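Local coordinates for anthranilate-CoA ligase (Stigmatella aurantiaca, PDB 4WV3), which is an AMP-binding enzyme of the ANL superfamily, with a large AMP-binding region, a C-terminal domain and a ligand pocket, at residues A[246-251]-A[270-275]; A[250-255]-A[277-282]. One frame throughout, in Å; residues are numbered along the deposited sequence.

In the fold
Contacts 1 and 2 are neighbours, with centres about 8 Å apart. Both start from helix 248-258 and share N250 and V251. Contact 1 joins the first turn of this helix to the C-terminal part of helix 267-274. Contact 2 lies one turn further on and meets the loop that leads from helix 267-274 to strand 289-292. Along the chain come helix 248-258, strand 262-265, helix 267-274 and then the loop, with the helices packed beside the mixed nine-stranded sheet. The two contacts also touch directly: L274 of contact 1 packs on F279 of contact 2. Together they place two successive connections of the sheet side by side within the AMP-binding region.

Contact 1: residues A[246-251]-A[270-275]; sequences RVASNV and YAAALA
A248 and A273 bring the two backbones together, with their CA atoms 5.3 Å apart, where the first turn of helix 248-258 meets the C-terminal part of helix 267-274. V247 is the N-cap residue of the first helix, so the contact lies right at that helix start. A248 carries it. Its CB points at the other helix and sits against A272 and A273. The methyl lies 4.0 Å from A273 CA. It is also 4.0 Å from the A272 O atom, so its nearest partners are backbone atoms. On the A272 side the two methyls face each other, with A248 CB 4.3 Å from A272 CB. A273 contributes mainly through its backbone, and its own CB does not point straight across. No hydrogen bond links the two segments. The contact is small, burying 88 Å² in total, and rests on van der Waals packing. All three touching residues are alanines, and their short side chains allow the close backbone approach.

V251 packs on F263 of strand 262-265. Y270 bonds through OH to V291 O of strand 289-292 and meets the W305 ring edge-to-face. L274 turns to helix 299-309, where it touches L301, A304 and W305. The arrangement is an alanine-lined helix-helix contact between successive connecting helices of an alpha/beta fold. One helix precedes strand 262-265, and the other begins the beta-alpha-beta crossover from it to strand 289-292.

Contact 2: residues A[250-255]-A[277-282]; sequences NVLSTI and KDFSQH
L252 forms the tight part of the contact, meeting both H282 and F279. Its CG is anti to the carbonyl carbon (chi1 -62°), which carries CD1 to both rings. The side chain crosses both partners at about a right angle. L252 CB sits over one face of the H282 ring, 3.8 Å from the centroid and 18° off the ring normal, a CH-pi contact. The branch methyl L252 CD1 reaches H282 CD2 at 3.6 Å and F279 CD1 at 3.5 Å. F279 O lies at the edge of the H282 ring, in its plane. The F279 ring also meets W305 of helix 299-309.

The outer side is looser. It is formed by S253 and H282, both partly exposed. S253 OG is 3.6 Å from H282 CE1, without a hydrogen bond to the ring; it bonds instead to S249 O in its own helix.

The arrangement is a helix-to-loop contact of an alpha/beta fold. A leucine of helix 248-258 packs against two aromatic rings from the loop of the next beta-alpha-beta crossover.

Contact 1: residues A[246-251]-A[270-275]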
# COMPACT_ATOMS: atom_id res chain seq x y z
N ARG A 246 9.95 9.78 4.95
CA ARG A 246 9.54 11.09 5.47
C ARG A 246 10.26 12.26 4.79
O ARG A 246 9.75 13.38 4.76
CB ARG A 246 9.74 11.15 6.98
CG ARG A 246 11.17 10.92 7.44
CD ARG A 246 11.29 10.98 8.96
NE ARG A 246 12.67 10.85 9.41
CZ ARG A 246 13.25 9.69 9.74
NH1 ARG A 246 12.55 8.56 9.68
NH2 ARG A 246 14.51 9.67 10.14
N VAL A 247 11.45 12.00 4.25
CA VAL A 247 12.22 13.03 3.57
C VAL A 247 11.82 13.11 2.10
O VAL A 247 12.32 12.37 1.27
CB VAL A 247 13.73 12.77 3.68
CG1 VAL A 247 14.51 13.98 3.16
CG2 VAL A 247 14.12 12.47 5.11
N ALA A 248 10.90 14.03 1.80
CA ALA A 248 10.35 14.15 0.45
C ALA A 248 11.37 14.62 -0.57
O ALA A 248 11.25 14.33 -1.76
CB ALA A 248 9.14 15.08 0.46
N SER A 249 12.39 15.35 -0.11
CA SER A 249 13.41 15.88 -1.01
C SER A 249 14.26 14.76 -1.61
O SER A 249 14.61 14.80 -2.79
CB SER A 249 14.30 16.88 -0.27
OG SER A 249 15.27 17.44 -1.14
N ASN A 250 14.60 13.77 -0.79
CA ASN A 250 15.39 12.63 -1.26
C ASN A 250 14.61 11.77 -2.24
O ASN A 250 15.20 11.13 -3.11
CB ASN A 250 15.88 11.79 -0.08
CG ASN A 250 16.87 12.53 0.80
OD1 ASN A 250 17.50 13.49 0.36
ND2 ASN A 250 17.02 12.07 2.04
N VAL A 251 13.30 11.75 -2.08
CA VAL A 251 12.43 11.00 -2.99
C VAL A 251 12.48 11.61 -4.38
O VAL A 251 12.60 10.90 -5.38
CB VAL A 251 10.97 10.98 -2.48
CG1 VAL A 251 10.10 10.16 -3.42
CG2 VAL A 251 10.91 10.43 -1.07
N TYR A 270 2.41 13.10 -1.79
CA TYR A 270 2.30 14.11 -2.83
C TYR A 270 2.19 15.50 -2.23
O TYR A 270 2.73 16.47 -2.76
CB TYR A 270 1.10 13.83 -3.74
CG TYR A 270 1.31 12.68 -4.71
CD1 TYR A 270 2.16 12.81 -5.80
CD2 TYR A 270 0.64 11.48 -4.54
CE1 TYR A 270 2.34 11.77 -6.69
CE2 TYR A 270 0.82 10.43 -5.42
CZ TYR A 270 1.67 10.58 -6.50
OH TYR A 270 1.85 9.54 -7.38
N ALA A 271 1.48 15.60 -1.11
CA ALA A 271 1.29 16.87 -0.42
C ALA A 271 2.60 17.35 0.22
O ALA A 271 2.91 18.54 0.19
CB ALA A 271 0.20 16.76 0.63
N ALA A 272 3.34 16.41 0.79
CA ALA A 272 4.63 16.72 1.41
C ALA A 272 5.64 17.21 0.38
O ALA A 272 6.45 18.09 0.66
CB ALA A 272 5.16 15.51 2.15
N ALA A 273 5.59 16.63 -0.82
CA ALA A 273 6.50 17.00 -1.89
C ALA A 273 6.19 18.41 -2.41
O ALA A 273 7.10 19.21 -2.63
CB ALA A 273 6.43 15.99 -3.02
N LEU A 274 4.91 18.70 -2.59
CA LEU A 274 4.48 20.00 -3.08
C LEU A 274 4.65 21.09 -2.02
O LEU A 274 4.67 22.28 -2.33
CB LEU A 274 3.02 19.95 -3.55
CG LEU A 274 2.75 19.10 -4.79
CD1 LEU A 274 1.26 18.98 -5.05
CD2 LEU A 274 3.47 19.67 -6.00
N ALA A 275 4.78 20.67 -0.76
CA ALA A 275 4.99 21.62 0.34
C ALA A 275 6.41 22.17 0.31
O ALA A 275 6.68 23.23 0.89
CB ALA A 275 4.70 20.95 1.68

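Contact 2: residues A[250-255]-A[277-282]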
# COMPACT_ATOMS: atom_id res chain seq x y z
N ASN A 250 14.60 13.77 -0.79
CA ASN A 250 15.39 12.63 -1.26
C ASN A 250 14.61 11.77 -2.24
O ASN A 250 15.20 11.13 -3.11
CB ASN A 250 15.88 11.79 -0.08
CG ASN A 250 16.87 12.53 0.80
OD1 ASN A 250 17.50 13.49 0.36
ND2 ASN A 250 17.02 12.07 2.04
N VAL A 251 13.30 11.75 -2.08
CA VAL A 251 12.43 11.00 -2.99
C VAL A 251 12.48 11.61 -4.38
O VAL A 251 12.60 10.90 -5.38
CB VAL A 251 10.97 10.98 -2.48
CG1 VAL A 251 10.10 10.16 -3.42
CG2 VAL A 251 10.91 10.43 -1.07
N LEU A 252 12.38 12.94 -4.44
CA LEU A 252 12.41 13.65 -5.71
C LEU A 252 13.77 13.56 -6.39
O LEU A 252 13.87 13.60 -7.61
CB LEU A 252 12.03 15.12 -5.51
CG LEU A 252 10.62 15.37 -4.96
CD1 LEU A 252 10.38 16.86 -4.78
CD2 LEU A 252 9.57 14.76 -5.88
N SER A 253 14.81 13.43 -5.57
CA SER A 253 16.17 13.31 -6.09
C SER A 253 16.40 11.93 -6.69
O SER A 253 17.14 11.78 -7.66
CB SER A 253 17.18 13.59 -4.98
OG SER A 253 16.87 14.80 -4.32
N THR A 254 15.78 10.92 -6.09
CA THR A 254 15.83 9.56 -6.61
C THR A 254 15.19 9.53 -8.00
O THR A 254 15.69 8.86 -8.90
CB THR A 254 15.12 8.57 -5.67
OG1 THR A 254 15.80 8.53 -4.41
CG2 THR A 254 15.10 7.17 -6.27
N ILE A 255 14.10 10.27 -8.15
CA ILE A 255 13.44 10.41 -9.44
C ILE A 255 14.38 11.05 -10.47
O ILE A 255 14.41 10.65 -11.63
CB ILE A 255 12.15 11.26 -9.32
CG1 ILE A 255 11.16 10.59 -8.37
CG2 ILE A 255 11.52 11.48 -10.69
CD1 ILE A 255 9.85 11.33 -8.22
N LYS A 277 9.51 24.17 -0.74
CA LYS A 277 9.66 25.48 -1.38
C LYS A 277 10.44 25.36 -2.69
O LYS A 277 10.32 26.21 -3.57
CB LYS A 277 10.35 26.46 -0.44
CG LYS A 277 11.79 26.10 -0.12
CD LYS A 277 12.38 27.04 0.91
CE LYS A 277 13.82 26.67 1.22
NZ LYS A 277 14.36 27.46 2.36
N ASP A 278 11.24 24.31 -2.80
CA ASP A 278 12.07 24.08 -3.98
C ASP A 278 11.67 22.79 -4.68
O ASP A 278 12.53 22.01 -5.09
CB ASP A 278 13.55 24.04 -3.59
CG ASP A 278 13.85 22.99 -2.54
OD1 ASP A 278 12.90 22.55 -1.85
OD2 ASP A 278 15.03 22.61 -2.40
N PHE A 279 10.37 22.57 -4.82
CA PHE A 279 9.85 21.36 -5.45
C PHE A 279 10.28 21.24 -6.91
O PHE A 279 10.69 20.17 -7.36
CB PHE A 279 8.33 21.31 -5.35
CG PHE A 279 7.70 20.24 -6.20
CD1 PHE A 279 7.67 18.93 -5.76
CD2 PHE A 279 7.13 20.55 -7.42
CE1 PHE A 279 7.09 17.94 -6.54
CE2 PHE A 279 6.55 19.57 -8.20
CZ PHE A 279 6.53 18.26 -7.76
N SER A 280 10.19 22.35 -7.64
CA SER A 280 10.46 22.35 -9.07
C SER A 280 11.95 22.26 -9.40
O SER A 280 12.32 22.11 -10.56
CB SER A 280 9.85 23.60 -9.72
OG SER A 280 10.35 24.78 -9.12
N GLN A 281 12.79 22.36 -8.37
CA GLN A 281 14.23 22.32 -8.58
C GLN A 281 14.73 20.91 -8.93
O GLN A 281 15.88 20.74 -9.33
CB GLN A 281 14.97 22.86 -7.35
CG GLN A 281 14.67 24.32 -7.05
CD GLN A 281 15.09 25.25 -8.17
OE1 GLN A 281 16.03 24.96 -8.91
NE2 GLN A 281 14.40 26.38 -8.30
N HIS A 282 13.87 19.92 -8.77
CA HIS A 282 14.21 18.55 -9.12
C HIS A 282 13.68 18.21 -10.51
O HIS A 282 12.56 18.58 -10.86
CB HIS A 282 13.64 17.57 -8.09
CG HIS A 282 13.98 17.92 -6.68
ND1 HIS A 282 15.11 17.46 -6.04
CD2 HIS A 282 13.33 18.69 -5.77
CE1 HIS A 282 15.14 17.92 -4.81
NE2 HIS A 282 14.07 18.67 -4.61